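Local coordinates for putative NAD(P)H-flavin oxidoreductase (Neisseria meningitidis serogroup A / serotype 4A, PDB 6WT2), which belongs to the FMN-dependent nitroreductase family and probably uses NADH or NADPH to reduce nitro compounds such as chloramphenicol, at residues A95-P100 against A126-D131; I132-L135 against R139-F142. All coordinates share one frame; numbering follows the deposited sequence. Where two conformers were deposited one is given.

Interactions 1 and 2 follow each other along the chain at the junction of helices 114-131 and 138-162. Interaction 1 joins the loop between strand 85-92 and helix 100-108 to the end of helix 114-131, and interaction 2 folds residues 132-135 onto the start of helix 138-162. Their centres lie 9 Å apart, and backbone bonds from Phe127 O to Ile132 N and from Gln128 O to Ile134 N probably tie them. Leu135 also packs on Gln128, and Arg96 on Leu141. Both contacts touch the second subunit, so this helix junction borders the dimer interface.

Interaction 1 of 2, residues A95-P100 against A126-D131; sequences ARFDSP and AFQADD. With NIO (nicotinic acid), chain E.
The side-chain amide of Gln128 reaches across to the backbone of residues 95-97 and uses both of its ends there. Its NE2 donates to Ala95 O at 3.1 Å in a nearly straight bond (168°), with the acceptor lying in the amide plane and the donor tilted modestly from the plane of the Ala95 carbonyl. OE1 takes a bent, weak bond from Phe97 N, 2.9 Å away. The straight bond and the weak one together favour this setting of the amide. The chain runs extended past CG, which stands anti to the carbonyl carbon (chi1 -72°), and this carries the amide out from the helix to the loop.

The loop is itself braced. Arg96 forms a side-on salt bridge with Asp98, NE to OD1 at 2.9 Å and NH2 to OD2 at 2.9 Å, on the syn sides of the oxygens, with both nitrogens tilted from the carboxylate plane. In the type I turn from Arg96 to Ser99, Arg96 O accepts from both Ser99 N and Ser99 OG, the hydroxyl at 2.8 Å in the carbonyl plane. Ser99 is also the N-cap of helix 100-108.

Phe97 packs on Tyr124 and Gln125 of helix 114-131 and on Leu135. Gln128 OE1 lies at the edge of its ring, 3.7 Å from CD2, with ring and amide planes almost perpendicular (82°); Asp98 CB sits over one face. One residue before Gln128, the ring of Phe127 takes no part in the loop contact and instead receives nicotinic acid C4 over its centre, 3.8 Å above the plane. Ser49 and, from the second subunit, Glu171 also pack on Phe127. Helix 114-131 therefore divides its last turns between the loop and a ligand pocket at the subunit interface, as in the dimeric nitroreductase fold, where residues of both chains build the active sites.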
ATOM      1  N   ALA A  95      16.498  -7.982   0.570  1.00 24.30           N
ATOM      2  CA  ALA A  95      16.426  -7.430   1.922  1.00 24.63           C
ATOM      3  C   ALA A  95      16.304  -8.557   2.956  1.00 24.34           C
ATOM      4  O   ALA A  95      15.357  -8.630   3.743  1.00 20.55           O
ATOM      5  CB  ALA A  95      15.266  -6.448   2.022  1.00 30.88           C
ATOM      6  N   ARG A  96      17.301  -9.445   2.935  1.00 24.60           N
ATOM      7  CA  ARG A  96      17.395 -10.532   3.898  1.00 25.56           C
ATOM      8  C   ARG A  96      17.669  -9.999   5.304  1.00 25.66           C
ATOM      9  O   ARG A  96      18.236  -8.917   5.489  1.00 24.89           O
ATOM     10  CB  ARG A  96      18.517 -11.499   3.508  1.00 26.94           C
ATOM     11  CG  ARG A  96      18.281 -12.273   2.228  1.00 33.62           C
ATOM     12  CD  ARG A  96      19.528 -13.065   1.849  1.00 36.52           C
ATOM     13  NE  ARG A  96      20.095 -13.765   2.999  1.00 34.82           N
ATOM     14  CZ  ARG A  96      19.719 -14.973   3.411  1.00 40.04           C
ATOM     15  NH1 ARG A  96      18.760 -15.639   2.775  1.00 34.79           N
ATOM     16  NH2 ARG A  96      20.303 -15.517   4.470  1.00 45.09           N
ATOM     17  N   PHE A  97      17.291 -10.800   6.307  1.00 23.31           N
ATOM     18  CA  PHE A  97      17.549 -10.431   7.701  1.00 26.40           C
ATOM     19  C   PHE A  97      19.027 -10.120   7.962  1.00 28.29           C
ATOM     20  O   PHE A  97      19.340  -9.317   8.846  1.00 26.56           O
ATOM     21  CB  PHE A  97      17.090 -11.553   8.642  1.00 21.79           C
ATOM     22  CG  PHE A  97      17.906 -12.803   8.512  1.00 25.17           C
ATOM     23  CD1 PHE A  97      18.957 -13.057   9.384  1.00 27.74           C
ATOM     24  CD2 PHE A  97      17.659 -13.699   7.484  1.00 26.21           C
ATOM     25  CE1 PHE A  97      19.731 -14.188   9.247  1.00 30.25           C
ATOM     26  CE2 PHE A  97      18.433 -14.841   7.339  1.00 33.83           C
ATOM     27  CZ  PHE A  97      19.470 -15.084   8.226  1.00 32.97           C
ATOM     28  N   ASP A  98      19.946 -10.751   7.224  1.00 26.33           N
ATOM     29  CA  ASP A  98      21.381 -10.592   7.457  1.00 30.31           C
ATOM     30  C   ASP A  98      22.040  -9.606   6.490  1.00 28.01           C
ATOM     31  O   ASP A  98      23.272  -9.580   6.385  1.00 24.21           O
ATOM     32  CB  ASP A  98      22.089 -11.952   7.396  1.00 30.71           C
ATOM     33  CG  ASP A  98      21.826 -12.715   6.089  1.00 41.34           C
ATOM     34  OD1 ASP A  98      21.323 -12.123   5.108  1.00 38.40           O
ATOM     35  OD2 ASP A  98      22.118 -13.934   6.045  1.00 42.29           O
ATOM     36  N   SER A  99      21.225  -8.756   5.767  1.00 26.53           N
ATOM     37  CA  SER A  99      21.865  -7.829   4.836  1.00 27.79           C
ATOM     38  C   SER A  99      22.293  -6.543   5.544  1.00 25.66           C
ATOM     39  O   SER A  99      21.737  -6.182   6.587  1.00 24.75           O
ATOM     40  CB  SER A  99      20.910  -7.495   3.689  1.00 29.12           C
ATOM     41  OG  SER A  99      19.721  -6.894   4.165  1.00 24.70           O
ATOM     42  N   PRO A 100      23.302  -5.836   5.018  1.00 27.99           N
ATOM     43  CA  PRO A 100      23.677  -4.543   5.622  1.00 29.84           C
ATOM     44  C   PRO A 100      22.530  -3.548   5.658  1.00 26.10           C
ATOM     45  O   PRO A 100      22.448  -2.728   6.583  1.00 22.85           O
ATOM     46  CB  PRO A 100      24.818  -4.049   4.721  1.00 27.45           C
ATOM     47  CG  PRO A 100      25.373  -5.290   4.090  1.00 27.00           C
ATOM     48  CD  PRO A 100      24.214  -6.236   3.933  1.00 26.50           C
ATOM     49  N   ALA A 126      13.418 -15.844  11.607  1.00 25.93           N
ATOM     50  CA  ALA A 126      12.293 -16.756  11.757  1.00 28.58           C
ATOM     51  C   ALA A 126      11.062 -16.215  11.052  1.00 25.03           C
ATOM     52  O   ALA A 126      10.340 -16.964  10.381  1.00 25.18           O
ATOM     53  CB  ALA A 126      12.006 -16.987  13.240  1.00 25.89           C
ATOM     54  N   PHE A 127      10.819 -14.908  11.181  1.00 24.09           N
ATOM     55  CA  PHE A 127       9.714 -14.273  10.469  1.00 26.47           C
ATOM     56  C   PHE A 127       9.833 -14.510   8.970  1.00 27.30           C
ATOM     57  O   PHE A 127       8.891 -14.974   8.319  1.00 25.52           O
ATOM     58  CB  PHE A 127       9.698 -12.769  10.777  1.00 26.19           C
ATOM     59  CG  PHE A 127       8.814 -11.975   9.854  1.00 25.82           C
ATOM     60  CD1 PHE A 127       7.443 -12.138   9.884  1.00 27.30           C
ATOM     61  CD2 PHE A 127       9.352 -11.070   8.960  1.00 26.11           C
ATOM     62  CE1 PHE A 127       6.610 -11.413   9.021  1.00 31.06           C
ATOM     63  CE2 PHE A 127       8.533 -10.344   8.093  1.00 29.36           C
ATOM     64  CZ  PHE A 127       7.161 -10.516   8.129  1.00 32.12           C
ATOM     65  N   GLN A 128      11.009 -14.225   8.412  1.00 22.60           N
ATOM     66  CA  GLN A 128      11.189 -14.323   6.970  1.00 23.35           C
ATOM     67  C   GLN A 128      11.237 -15.768   6.497  1.00 24.20           C
ATOM     68  O   GLN A 128      10.778 -16.075   5.395  1.00 25.17           O
ATOM     69  CB  GLN A 128      12.464 -13.597   6.560  1.00 22.84           C
ATOM     70  CG  GLN A 128      12.358 -12.101   6.654  1.00 25.38           C
ATOM     71  CD  GLN A 128      13.547 -11.440   6.015  1.00 24.66           C
ATOM     72  OE1 GLN A 128      14.651 -11.983   6.055  1.00 24.87           O
ATOM     73  NE2 GLN A 128      13.337 -10.281   5.402  1.00 23.66           N
ATOM     74  N   ALA A 129      11.818 -16.666   7.293  1.00 24.44           N
ATOM     75  CA  ALA A 129      11.960 -18.042   6.827  1.00 25.94           C
ATOM     76  C   ALA A 129      10.689 -18.858   7.039  1.00 30.83           C
ATOM     77  O   ALA A 129      10.335 -19.676   6.186  1.00 28.28           O
ATOM     78  CB  ALA A 129      13.141 -18.717   7.526  1.00 26.54           C
ATOM     79  N   ASP A 130       9.987 -18.642   8.154  1.00 28.11           N
ATOM     80  CA  ASP A 130       8.950 -19.561   8.614  1.00 30.39           C
ATOM     81  C   ASP A 130       7.538 -18.991   8.586  1.00 32.10           C
ATOM     82  O   ASP A 130       6.589 -19.754   8.382  1.00 34.89           O
ATOM     83  CB  ASP A 130       9.246 -20.024  10.048  1.00 31.85           C
ATOM     84  CG  ASP A 130      10.517 -20.851  10.152  1.00 45.77           C
ATOM     85  OD1 ASP A 130      10.927 -21.442   9.132  1.00 49.85           O
ATOM     86  OD2 ASP A 130      11.096 -20.920  11.262  1.00 47.42           O
ATOM     87  N   ASP A 131       7.370 -17.685   8.802  1.00 27.57           N
ATOM     88  CA  ASP A 131       6.029 -17.117   8.920  1.00 28.37           C
ATOM     89  C   ASP A 131       5.504 -16.624   7.578  1.00 28.74           C
ATOM     90  O   ASP A 131       4.464 -17.087   7.104  1.00 29.80           O
ATOM     91  CB  ASP A 131       6.014 -15.982   9.948  1.00 27.84           C
ATOM     92  CG  ASP A 131       6.225 -16.475  11.362  1.00 38.72           C
ATOM     93  OD1 ASP A 131       5.748 -17.587  11.683  1.00 35.59           O
ATOM     94  OD2 ASP A 131       6.877 -15.752  12.149  1.00 41.73           O
TER
HETATM   95  N   NIO E 301       7.128  -8.872  13.668  1.00 46.95           N
HETATM   96  C1  NIO E 301       7.425  -7.592  13.937  1.00 40.69           C
HETATM   97  C2  NIO E 301       7.442  -6.642  12.924  1.00 36.50           C
HETATM   98  C3  NIO E 301       7.157  -7.019  11.617  1.00 41.47           C
HETATM   99  C4  NIO E 301       6.866  -8.351  11.362  1.00 47.55           C
HETATM  100  C5  NIO E 301       6.857  -9.262  12.414  1.00 48.59           C
HETATM  101  C6  NIO E 301       7.783  -5.211  13.239  1.00 36.01           C
HETATM  102  O1  NIO E 301       7.621  -4.354  12.347  1.00 23.87           O
HETATM  103  O2  NIO E 301       8.228  -4.919  14.379  1.00 34.35           O

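Interaction 2 of 2, residues I132-L135 against R139-F142; sequences IKIL and RALF
Ile134 faces the first turns of helix 138-162, and its side chain can be followed outward over Ala140 and Leu141. CB lies 4.1 Å from Leu141 N, against the helix backbone. There the side chain divides. The CG2 methyl lies against Ala140, 3.9 Å from its carbonyl O and 4.1 Å from its CB. The other branch leaves through CG1, set between the backbone N and the carbonyl carbon (chi1 58°), and passes 4.0 Å from Leu141 CD1. Beyond it the chain is extended, and the CD1 methyl ends 3.7 Å from the same Leu141 CD1, the two side chains crossing at about a right angle.

This is the short connection between two consecutive helices of the nitroreductase fold: Lys133, with positive phi, is the first residue to depart from helical geometry after helix 114-131, and Asp137 OD1 bonds to Arg139 N at the start of helix 138-162. The bend brings Ile134 back over the helix it precedes, with a backbone bond to Gln128 holding it on the other helix.

The backbone adds to the apolar contact, as Ile134 O rests 3.6 Å from Leu141 CB. Leu135 joins more loosely: its CB points away from the helix, yet CD2 comes within 4.3 Å of Leu141 CD2. Ala140 also packs on Arg139 of the second subunit, and the NH2 of that arginine is hydrogen-bonded to Lys133 O.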
ATOM      1  N   ILE A 132       6.210 -15.681   6.958  1.00 27.02           N
ATOM      2  CA  ILE A 132       5.779 -15.177   5.661  1.00 27.59           C
ATOM      3  C   ILE A 132       6.481 -15.913   4.524  1.00 27.81           C
ATOM      4  O   ILE A 132       6.021 -15.839   3.379  1.00 28.94           O
ATOM      5  CB  ILE A 132       5.985 -13.650   5.604  1.00 27.06           C
ATOM      6  CG1 ILE A 132       5.231 -13.022   4.435  1.00 33.56           C
ATOM      7  CG2 ILE A 132       7.506 -13.261   5.615  1.00 25.65           C
ATOM      8  CD1 ILE A 132       5.030 -11.528   4.609  1.00 35.82           C
ATOM      9  N   LYS A 133       7.577 -16.623   4.813  1.00 35.76           N
ATOM     10  CA  LYS A 133       8.204 -17.579   3.895  1.00 34.27           C
ATOM     11  C   LYS A 133       8.645 -16.904   2.592  1.00 30.29           C
ATOM     12  O   LYS A 133       8.137 -17.185   1.507  1.00 34.15           O
ATOM     13  CB  LYS A 133       7.258 -18.751   3.601  1.00 37.28           C
ATOM     14  CG  LYS A 133       7.024 -19.670   4.777  1.00 35.85           C
ATOM     15  CD  LYS A 133       6.368 -20.965   4.334  1.00 43.91           C
ATOM     16  CE  LYS A 133       6.865 -22.116   5.181  1.00 52.77           C
ATOM     17  NZ  LYS A 133       8.356 -22.102   5.255  1.00 57.79           N
ATOM     18  N   ILE A 134       9.635 -16.022   2.721  1.00 27.78           N
ATOM     19  CA  ILE A 134      10.144 -15.279   1.577  1.00 28.89           C
ATOM     20  C   ILE A 134      11.642 -15.485   1.366  1.00 34.05           C
ATOM     21  O   ILE A 134      12.240 -14.800   0.540  1.00 37.61           O
ATOM     22  CB  ILE A 134       9.813 -13.777   1.695  1.00 28.58           C
ATOM     23  CG1 ILE A 134      10.394 -13.193   2.997  1.00 30.96           C
ATOM     24  CG2 ILE A 134       8.314 -13.541   1.574  1.00 29.47           C
ATOM     25  CD1 ILE A 134      10.201 -11.688   3.139  1.00 28.74           C
ATOM     26  N   LEU A 135      12.266 -16.417   2.089  1.00 36.00           N
ATOM     27  CA  LEU A 135      13.708 -16.637   1.981  1.00 36.70           C
ATOM     28  C   LEU A 135      14.097 -17.728   0.989  1.00 47.90           C
ATOM     29  O   LEU A 135      15.294 -17.975   0.804  1.00 54.76           O
ATOM     30  CB  LEU A 135      14.300 -16.989   3.344  1.00 35.03           C
ATOM     31  CG  LEU A 135      14.373 -15.859   4.357  1.00 36.46           C
ATOM     32  CD1 LEU A 135      15.507 -16.129   5.319  1.00 37.49           C
ATOM     33  CD2 LEU A 135      14.560 -14.523   3.655  1.00 43.53           C
ATOM     34  N   ARG A 139      12.484 -13.408  -5.707  0.61 27.30           N
ATOM     35  CA  ARG A 139      11.347 -12.618  -6.171  0.61 29.35           C
ATOM     36  C   ARG A 139      10.334 -12.392  -5.054  0.61 29.41           C
ATOM     37  O   ARG A 139       9.745 -11.308  -4.956  0.61 28.05           O
ATOM     38  CB  ARG A 139      10.675 -13.288  -7.374  0.61 30.05           C
ATOM     39  CG  ARG A 139       9.902 -12.302  -8.252  0.61 35.88           C
ATOM     40  CD  ARG A 139       8.466 -12.758  -8.553  0.61 40.99           C
ATOM     41  NE  ARG A 139       8.177 -12.796  -9.989  0.61 40.00           N
ATOM     42  CZ  ARG A 139       7.587 -11.817 -10.671  0.61 37.50           C
ATOM     43  NH1 ARG A 139       7.213 -10.702 -10.058  0.61 43.17           N
ATOM     44  NH2 ARG A 139       7.375 -11.952 -11.970  0.61 39.48           N
ATOM     45  N   ALA A 140      10.112 -13.401  -4.204  1.00 32.88           N
ATOM     46  CA  ALA A 140       9.207 -13.220  -3.069  1.00 29.93           C
ATOM     47  C   ALA A 140       9.763 -12.198  -2.088  1.00 27.46           C
ATOM     48  O   ALA A 140       9.018 -11.375  -1.542  1.00 24.60           O
ATOM     49  CB  ALA A 140       8.961 -14.555  -2.370  1.00 26.84           C
ATOM     50  N   LEU A 141      11.077 -12.228  -1.867  1.00 26.28           N
ATOM     51  CA  LEU A 141      11.721 -11.219  -1.038  1.00 28.72           C
ATOM     52  C   LEU A 141      11.556  -9.823  -1.632  1.00 19.83           C
ATOM     53  O   LEU A 141      11.252  -8.868  -0.909  1.00 20.16           O
ATOM     54  CB  LEU A 141      13.194 -11.586  -0.870  1.00 26.82           C
ATOM     55  CG  LEU A 141      14.085 -11.029   0.232  1.00 24.35           C
ATOM     56  CD1 LEU A 141      13.429 -10.920   1.597  1.00 25.76           C
ATOM     57  CD2 LEU A 141      15.286 -11.954   0.324  1.00 33.97           C
ATOM     58  N   PHE A 142      11.758  -9.679  -2.948  1.00 19.99           N
ATOM     59  CA  PHE A 142      11.562  -8.378  -3.585  1.00 22.10           C
ATOM     60  C   PHE A 142      10.100  -7.945  -3.500  1.00 23.42           C
ATOM     61  O   PHE A 142       9.801  -6.774  -3.228  1.00 21.01           O
ATOM     62  CB  PHE A 142      12.040  -8.437  -5.042  1.00 20.90           C
ATOM     63  CG  PHE A 142      11.737  -7.188  -5.844  1.00 20.72           C
ATOM     64  CD1 PHE A 142      12.356  -5.981  -5.546  1.00 20.90           C
ATOM     65  CD2 PHE A 142      10.848  -7.233  -6.910  1.00 21.52           C
ATOM     66  CE1 PHE A 142      12.086  -4.839  -6.287  1.00 22.91           C
ATOM     67  CE2 PHE A 142      10.574  -6.094  -7.659  1.00 22.61           C
ATOM     68  CZ  PHE A 142      11.183  -4.899  -7.346  1.00 21.67           C
TER